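Local coordinates for protein chitinase (Thermococcus kodakarensis KOD1, PDB 5DHD) that hydrolyses chitin, here represented by its second chitin-binding domain, which probably holds the enzyme on the insoluble polysaccharide, at residues Leu25-Gly28 with Asp32-Val35. Numbering follows the deposited sequence. Where two conformers were deposited one is given.
Sequences LNLG and DWVV. With PE3 (3,6,9,12,15,18,21,24,27,30,33,36,39-tridecaoxahentetracontane-1,41-diol), chain G.
Leu25 lays its CD1 methyl over one face of the Trp33 indole. CD1 sits 3.5 Å from the centroid of the five-membered ring and 16° off its normal, a CH-pi contact. The closest ring atom is Trp33 CD2, 3.3 Å from Leu25 CD1. The leucine side chain runs nearly at right angles to the tryptophan and meets it end-on. Leu27 reaches the pyrrole part of the same ring. Its CD1 approaches obliquely and lies 3.5 Å from Trp33 CD1. The other methyl of Leu25, CD2, turns to Val35 and comes within 4.2 Å of Val35 CG2. Trp33 carries CG between its backbone N and carbonyl carbon (chi1 51°), which turns a face of the indole to Leu25 CD1. The fold is a beta-sandwich, and both segments lie within a domain of the cellulose-binding family. Strand 19-26 belongs to one sheet and strand 34-39 to the other. The contact therefore joins the two sheets through their buried apolar layer, close to the loop that links these strands. Leu90 of strand 85-92 touches Leu25, Leu27 and Val35, and Phe75 of strand 72-79 meets the Trp33 ring with its plane at about 20°. The indole NE1 is hydrogen-bonded to Asn68 O, which ties the ring nitrogen to the backbone of the loop between strands 59-64 and 72-79. Replacing Trp33 by an alanine would probably open a gap facing the CD1 methyls of Leu25 and Leu27 and leave Asn68 O without its indole donor. The backbone O of Asn26 lies 3.1 Å from O31 of a bound polyethylene glycol fragment.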
loop_
_atom_site.group_PDB
_atom_site.type_symbol
_atom_site.label_atom_id
_atom_site.label_comp_id
_atom_site.label_asym_id
_atom_site.label_seq_id
_atom_site.Cartn_x
_atom_site.Cartn_y
_atom_site.Cartn_z
ATOM N N LEU A 25 3.724 6.542 -4.096
ATOM C CA LEU A 25 3.100 7.598 -3.327
ATOM C C LEU A 25 3.722 8.930 -3.719
ATOM O O LEU A 25 4.938 9.092 -3.696
ATOM C CB LEU A 25 3.287 7.378 -1.821
ATOM C CG LEU A 25 2.907 6.002 -1.278
ATOM C CD1 LEU A 25 3.178 5.967 0.236
ATOM C CD2 LEU A 25 1.418 5.683 -1.563
ATOM N N ASN A 26 2.866 9.868 -4.088
ATOM C CA ASN A 26 3.290 11.194 -4.484
ATOM C C ASN A 26 2.829 12.103 -3.345
ATOM O O ASN A 26 1.721 12.604 -3.375
ATOM C CB ASN A 26 2.599 11.533 -5.807
ATOM C CG ASN A 26 2.725 12.983 -6.174
ATOM O OD1 ASN A 26 3.768 13.588 -5.976
ATOM N ND2 ASN A 26 1.658 13.545 -6.736
ATOM N N LEU A 27 3.689 12.273 -2.338
ATOM C CA LEU A 27 3.351 13.063 -1.161
ATOM C C LEU A 27 3.780 14.521 -1.133
ATOM O O LEU A 27 3.206 15.312 -0.385
ATOM C CB LEU A 27 3.910 12.340 0.069
ATOM C CG LEU A 27 3.614 10.831 0.099
ATOM C CD1 LEU A 27 4.279 10.233 1.344
ATOM C CD2 LEU A 27 2.090 10.558 0.103
ATOM N N GLY A 28 4.786 14.874 -1.928
ATOM C CA GLY A 28 5.254 16.250 -1.951
ATOM C C GLY A 28 6.159 16.598 -0.781
ATOM O O GLY A 28 6.603 17.740 -0.649
ATOM N N ASP A 32 5.345 10.049 7.665
ATOM C CA ASP A 32 5.274 8.704 8.203
ATOM C C ASP A 32 3.934 8.193 7.687
ATOM O O ASP A 32 2.959 8.072 8.429
ATOM C CB ASP A 32 5.299 8.736 9.734
ATOM C CG ASP A 32 6.655 9.179 10.269
ATOM O OD1 ASP A 32 7.659 8.623 9.809
ATOM O OD2 ASP A 32 6.711 10.065 11.138
ATOM N N TRP A 33 3.889 7.922 6.388
ATOM C CA TRP A 33 2.663 7.450 5.767
ATOM C C TRP A 33 2.248 6.066 6.228
ATOM O O TRP A 33 3.058 5.286 6.737
ATOM C CB TRP A 33 2.807 7.481 4.238
ATOM C CG TRP A 33 4.044 6.804 3.675
ATOM C CD1 TRP A 33 5.194 7.412 3.271
ATOM C CD2 TRP A 33 4.191 5.407 3.371
ATOM N NE1 TRP A 33 6.052 6.479 2.715
ATOM C CE2 TRP A 33 5.456 5.244 2.772
ATOM C CE3 TRP A 33 3.367 4.281 3.543
ATOM C CZ2 TRP A 33 5.930 3.990 2.340
ATOM C CZ3 TRP A 33 3.831 3.033 3.113
ATOM C CH2 TRP A 33 5.100 2.900 2.521
ATOM N N VAL A 34 0.962 5.779 6.054
ATOM C CA VAL A 34 0.397 4.496 6.427
ATOM C C VAL A 34 -0.519 4.042 5.304
ATOM O O VAL A 34 -1.480 4.729 4.967
ATOM C CB VAL A 34 -0.446 4.615 7.725
ATOM C CG1 VAL A 34 -1.087 3.274 8.070
ATOM C CG2 VAL A 34 0.447 5.068 8.874
ATOM N N VAL A 35 -0.206 2.898 4.708
ATOM C CA VAL A 35 -1.042 2.363 3.645
ATOM C C VAL A 35 -1.735 1.116 4.180
ATOM O O VAL A 35 -1.080 0.152 4.576
ATOM C CB VAL A 35 -0.227 2.034 2.395
ATOM C CG1 VAL A 35 -1.063 1.227 1.402
ATOM C CG2 VAL A 35 0.218 3.329 1.739
HETATM O O31 PE3 G . 0.594 15.500 -3.538
HETATM C C30 PE3 G . -0.139 15.458 -4.765
HETATM C C29 PE3 G . -1.575 15.012 -4.486
#